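Local coordinates for protein post-proline cleaving enzyme (Rickettsia typhi, PDB 4HVT) that probably acts as a serine-type oligopeptidase that cuts peptides after proline, as in the prolyl oligopeptidase family, at residues Y367-L379 against P387-F399. Residues are numbered along the deposited sequence; the frame is centred on the assembly and turned at random.
Sequences YDNVVAKVVTFTL and PVVLKLPYQNAIF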
loop_
_atom_site.group_PDB
_atom_site.type_symbol
_atom_site.label_atom_id
_atom_site.label_comp_id
_atom_site.label_asym_id
_atom_site.label_seq_id
_atom_site.Cartn_x
_atom_site.Cartn_y
_atom_site.Cartn_z
ATOM N N TYR A 367 3.256 17.363 -1.402
ATOM C CA TYR A 367 2.556 17.896 -0.238
ATOM C C TYR A 367 3.361 19.046 0.352
ATOM O O TYR A 367 4.597 19.054 0.347
ATOM C CB TYR A 367 2.364 16.860 0.857
ATOM C CG TYR A 367 1.488 15.678 0.485
ATOM C CD1 TYR A 367 0.084 15.763 0.573
ATOM C CD2 TYR A 367 2.034 14.490 0.020
ATOM C CE1 TYR A 367 -0.698 14.688 0.233
ATOM C CE2 TYR A 367 1.230 13.423 -0.329
ATOM C CZ TYR A 367 -0.137 13.532 -0.212
ATOM O OH TYR A 367 -0.934 12.451 -0.569
ATOM N N ASP A 368 2.642 20.031 0.835
ATOM C CA ASP A 368 3.188 21.098 1.655
ATOM C C ASP A 368 2.425 21.043 2.985
ATOM O O ASP A 368 1.217 21.314 3.016
ATOM C CB ASP A 368 2.920 22.437 0.959
ATOM C CG ASP A 368 3.430 23.621 1.738
ATOM O OD1 ASP A 368 4.040 23.406 2.802
ATOM O OD2 ASP A 368 3.256 24.800 1.265
ATOM N N ASN A 369 3.103 20.650 4.064
ATOM C CA ASN A 369 2.442 20.418 5.333
ATOM C C ASN A 369 1.261 19.454 5.191
ATOM O O ASN A 369 0.212 19.613 5.783
ATOM C CB ASN A 369 2.069 21.758 5.982
ATOM C CG ASN A 369 2.022 21.658 7.488
ATOM O OD1 ASN A 369 2.634 20.767 8.090
ATOM N ND2 ASN A 369 1.300 22.575 8.116
ATOM N N VAL A 370 1.502 18.373 4.449
ATOM C CA VAL A 370 0.531 17.264 4.259
ATOM C C VAL A 370 -0.758 17.739 3.617
ATOM O O VAL A 370 -1.796 17.145 3.817
ATOM C CB VAL A 370 0.253 16.486 5.580
ATOM C CG1 VAL A 370 -0.116 15.054 5.260
ATOM C CG2 VAL A 370 1.455 16.502 6.491
ATOM N N VAL A 371 -0.650 18.791 2.802
ATOM C CA VAL A 371 -1.723 19.257 1.926
ATOM C C VAL A 371 -1.239 19.121 0.451
ATOM O O VAL A 371 -0.159 19.601 0.086
ATOM C CB VAL A 371 -2.068 20.733 2.166
ATOM C CG1 VAL A 371 -3.226 21.119 1.264
ATOM C CG2 VAL A 371 -2.422 20.960 3.625
ATOM N N ALA A 372 -2.028 18.463 -0.371
ATOM C CA ALA A 372 -1.620 18.224 -1.762
ATOM C C ALA A 372 -1.489 19.521 -2.584
ATOM O O ALA A 372 -2.313 20.451 -2.458
ATOM C CB ALA A 372 -2.572 17.275 -2.479
ATOM N N LYS A 373 -0.439 19.532 -3.385
ATOM C CA LYS A 373 -0.142 20.627 -4.326
ATOM C C LYS A 373 0.284 19.989 -5.624
ATOM O O LYS A 373 1.052 19.016 -5.620
ATOM C CB LYS A 373 0.992 21.488 -3.788
ATOM C CG LYS A 373 0.718 22.086 -2.402
ATOM C CD LYS A 373 -0.438 23.109 -2.389
ATOM C CE LYS A 373 -0.865 23.455 -0.967
ATOM N NZ LYS A 373 -1.947 24.478 -0.859
ATOM N N VAL A 374 -0.152 20.575 -6.733
ATOM C CA VAL A 374 0.134 20.038 -8.049
ATOM C C VAL A 374 0.506 21.148 -9.047
ATOM O O VAL A 374 -0.097 22.209 -9.078
ATOM C CB VAL A 374 -1.119 19.289 -8.590
ATOM C CG1 VAL A 374 -0.881 18.665 -9.959
ATOM C CG2 VAL A 374 -1.547 18.201 -7.638
ATOM N N VAL A 375 1.478 20.856 -9.893
ATOM C CA VAL A 375 1.838 21.687 -11.035
ATOM C C VAL A 375 1.985 20.768 -12.255
ATOM O O VAL A 375 2.141 19.581 -12.138
ATOM C CB VAL A 375 3.197 22.444 -10.882
ATOM C CG1 VAL A 375 3.165 23.412 -9.726
ATOM C CG2 VAL A 375 4.387 21.494 -10.780
ATOM N N THR A 376 1.821 21.386 -13.425
ATOM C CA THR A 376 2.065 20.747 -14.702
ATOM C C THR A 376 3.117 21.510 -15.479
ATOM O O THR A 376 3.258 22.714 -15.371
ATOM C CB THR A 376 0.792 20.563 -15.587
ATOM O OG1 THR A 376 0.309 21.825 -16.061
ATOM C CG2 THR A 376 -0.320 19.851 -14.832
ATOM N N PHE A 377 3.856 20.762 -16.324
ATOM C CA PHE A 377 4.847 21.350 -17.237
ATOM C C PHE A 377 5.078 20.402 -18.391
ATOM O O PHE A 377 4.472 19.328 -18.441
ATOM C CB PHE A 377 6.206 21.671 -16.561
ATOM C CG PHE A 377 6.791 20.532 -15.835
ATOM C CD1 PHE A 377 6.409 20.252 -14.505
ATOM C CD2 PHE A 377 7.741 19.750 -16.435
ATOM C CE1 PHE A 377 6.972 19.186 -13.828
ATOM C CE2 PHE A 377 8.283 18.675 -15.782
ATOM C CZ PHE A 377 7.910 18.397 -14.449
ATOM N N THR A 378 5.860 20.858 -19.360
ATOM C CA THR A 378 6.216 20.075 -20.497
ATOM C C THR A 378 7.643 20.361 -20.948
ATOM O O THR A 378 8.409 20.977 -20.232
ATOM C CB THR A 378 5.154 20.247 -21.597
ATOM O OG1 THR A 378 5.381 19.297 -22.649
ATOM C CG2 THR A 378 5.165 21.667 -22.159
ATOM N N LEU A 379 7.994 19.851 -22.126
ATOM C CA LEU A 379 9.236 20.190 -22.814
ATOM C C LEU A 379 8.969 21.038 -24.019
ATOM O O LEU A 379 8.045 20.762 -24.782
ATOM C CB LEU A 379 9.931 18.940 -23.337
ATOM C CG LEU A 379 10.782 18.114 -22.402
ATOM C CD1 LEU A 379 11.165 16.798 -23.117
ATOM C CD2 LEU A 379 12.062 18.864 -22.003
ATOM N N PRO A 387 6.532 25.651 -14.747
ATOM C CA PRO A 387 5.306 24.952 -14.320
ATOM C C PRO A 387 4.096 25.876 -14.113
ATOM O O PRO A 387 4.270 27.074 -13.878
ATOM C CB PRO A 387 5.707 24.294 -13.036
ATOM C CG PRO A 387 7.200 24.151 -13.141
ATOM C CD PRO A 387 7.670 25.353 -13.856
ATOM N N VAL A 388 2.922 25.319 -14.350
ATOM C CA VAL A 388 1.633 26.024 -14.146
ATOM C C VAL A 388 0.964 25.354 -12.928
ATOM O O VAL A 388 0.815 24.119 -12.889
ATOM C CB VAL A 388 0.723 25.897 -15.386
ATOM C CG1 VAL A 388 -0.639 26.601 -15.141
ATOM C CG2 VAL A 388 1.369 26.500 -16.606
ATOM N N VAL A 389 0.567 26.157 -11.943
ATOM C CA VAL A 389 -0.124 25.623 -10.783
ATOM C C VAL A 389 -1.496 25.064 -11.187
ATOM O O VAL A 389 -2.281 25.756 -11.866
ATOM C CB VAL A 389 -0.307 26.709 -9.675
ATOM C CG1 VAL A 389 -1.249 26.227 -8.627
ATOM C CG2 VAL A 389 1.039 27.067 -9.069
ATOM N N LEU A 390 -1.821 23.862 -10.706
ATOM C CA LEU A 390 -3.169 23.328 -10.860
ATOM C C LEU A 390 -3.905 23.517 -9.530
ATOM O O LEU A 390 -3.600 22.815 -8.551
ATOM C CB LEU A 390 -3.116 21.872 -11.260
ATOM C CG LEU A 390 -4.452 21.180 -11.546
ATOM C CD1 LEU A 390 -5.180 21.844 -12.706
ATOM C CD2 LEU A 390 -4.231 19.717 -11.812
ATOM N N LYS A 391 -4.828 24.477 -9.492
ATOM C CA LYS A 391 -5.471 24.878 -8.232
ATOM C C LYS A 391 -6.427 23.758 -7.819
ATOM O O LYS A 391 -7.173 23.235 -8.655
ATOM C CB LYS A 391 -6.220 26.225 -8.464
ATOM N N LEU A 392 -6.316 23.293 -6.594
ATOM C CA LEU A 392 -7.184 22.224 -6.094
ATOM C C LEU A 392 -8.341 22.805 -5.256
ATOM O O LEU A 392 -8.079 23.312 -4.203
ATOM C CB LEU A 392 -6.342 21.285 -5.246
ATOM C CG LEU A 392 -5.163 20.638 -6.004
ATOM C CD1 LEU A 392 -4.435 19.621 -5.169
ATOM C CD2 LEU A 392 -5.568 20.017 -7.334
ATOM N N PRO A 393 -9.589 22.682 -5.710
ATOM C CA PRO A 393 -10.652 23.394 -4.994
ATOM C C PRO A 393 -11.247 22.657 -3.824
ATOM O O PRO A 393 -12.482 22.660 -3.635
ATOM C CB PRO A 393 -11.707 23.597 -6.086
ATOM C CG PRO A 393 -11.618 22.357 -6.892
ATOM C CD PRO A 393 -10.134 21.975 -6.883
ATOM N N TYR A 394 -10.381 22.062 -3.004
ATOM C CA TYR A 394 -10.750 21.553 -1.688
ATOM C C TYR A 394 -9.779 22.150 -0.610
ATOM O O TYR A 394 -8.565 22.334 -0.874
ATOM C CB TYR A 394 -10.596 20.025 -1.707
ATOM C CG TYR A 394 -11.699 19.131 -2.277
ATOM C CD1 TYR A 394 -12.046 19.157 -3.628
ATOM C CD2 TYR A 394 -12.279 18.141 -1.482
ATOM C CE1 TYR A 394 -13.015 18.285 -4.148
ATOM C CE2 TYR A 394 -13.271 17.289 -1.985
ATOM C CZ TYR A 394 -13.615 17.351 -3.323
ATOM O OH TYR A 394 -14.584 16.477 -3.824
ATOM N N GLN A 395 -10.266 22.438 0.599
ATOM C CA GLN A 395 -9.361 22.642 1.745
ATOM C C GLN A 395 -8.718 21.314 2.151
ATOM O O GLN A 395 -9.343 20.269 2.035
ATOM C CB GLN A 395 -10.099 23.198 2.974
ATOM C CG GLN A 395 -10.644 24.607 2.782
ATOM C CD GLN A 395 -9.541 25.655 2.727
ATOM O OE1 GLN A 395 -9.457 26.445 1.777
ATOM N NE2 GLN A 395 -8.673 25.650 3.735
ATOM N N ASN A 396 -7.487 21.344 2.648
ATOM C CA ASN A 396 -6.813 20.089 3.026
ATOM C C ASN A 396 -6.883 19.013 1.912
ATOM O O ASN A 396 -7.021 17.814 2.141
ATOM C CB ASN A 396 -7.369 19.574 4.349
ATOM C CG ASN A 396 -6.714 20.246 5.556
ATOM O OD1 ASN A 396 -7.333 21.048 6.216
ATOM N ND2 ASN A 396 -5.440 19.949 5.803
ATOM N N ALA A 397 -6.671 19.471 0.701
ATOM C CA ALA A 397 -6.807 18.639 -0.491
ATOM C C ALA A 397 -5.858 17.433 -0.497
ATOM O O ALA A 397 -4.726 17.511 -0.019
ATOM C CB ALA A 397 -6.547 19.470 -1.727
ATOM N N ILE A 398 -6.391 16.305 -0.972
ATOM C CA ILE A 398 -5.646 15.111 -1.267
ATOM C C ILE A 398 -5.957 14.770 -2.718
ATOM O O ILE A 398 -7.135 14.700 -3.091
ATOM C CB ILE A 398 -6.139 13.959 -0.346
ATOM C CG1 ILE A 398 -6.002 14.369 1.111
ATOM C CG2 ILE A 398 -5.475 12.639 -0.696
ATOM C CD1 ILE A 398 -4.589 14.559 1.589
ATOM N N PHE A 399 -4.896 14.563 -3.493
ATOM C CA PHE A 399 -4.870 14.436 -4.946
ATOM C C PHE A 399 -4.440 13.063 -5.403
ATOM O O PHE A 399 -3.487 12.487 -4.889
ATOM C CB PHE A 399 -3.925 15.484 -5.516
ATOM C CG PHE A 399 -3.815 15.501 -7.020
ATOM C CD1 PHE A 399 -4.661 16.279 -7.783
ATOM C CD2 PHE A 399 -2.787 14.802 -7.656
ATOM C CE1 PHE A 399 -4.531 16.322 -9.190
ATOM C CE2 PHE A 399 -2.624 14.857 -9.024
ATOM C CZ PHE A 399 -3.504 15.604 -9.806
HETATM O O HOH W 1 -2.217 13.726 -2.762
HETATM O O HOH W 2 -4.499 17.802 3.934
HETATM O O HOH W 3 -1.865 22.901 -6.452
HETATM O O HOH W 4 -1.559 22.984 -14.217
#
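V374 meets F399 through a CH-pi contact: CG2 lies 3.5 Å from the centroid of the F399 ring and 8° off its normal, so the methyl is centred over one face rather than near the rim. Followed outward from CB, the V374 side chain divides into two branches that both touch the ring. CG1, anti to the backbone N (chi1 -179°), runs alongside L390 and lies 4.0 Å from both L390 CD2 and F399 CZ, while CG2, anti to the carbonyl carbon, is the branch pressed on the ring centre and also approaches L392 CD1. F399 in turn holds its CG anti to its own N (chi1 -179°), which carries the ring under V374 and leaves CB beside the methyl of A372. L392 closes this cluster, its CD1 standing 4.0 Å from A372 CB.

Direct backbone bonds join the segments at three places. T376 and V388 form an antiparallel hydrogen-bonded pair: V388 N gives to T376 O at 2.8 Å, and the return bond from T376 N to V388 O measures 3.0 Å. Toward the other end, A372 N donates to A397 O at 2.9 Å. Between them L390 N still donates to V374 O at 2.9 Å, but a water takes the place of the return bond, accepting from V374 N and donating to L390 O at 2.7 Å. Another water links Y367 OH to F399 N.

Both segments belong to the N-terminal beta-propeller. Strand 371-380 pairs antiparallel with 362-368 along one edge and with the short strand 388-390 along the other; the chain then loops into 398-402, which opens the next four-stranded antiparallel sheet, so the contact spans two successive blades, with F399 also touching I412 of strand 410-415.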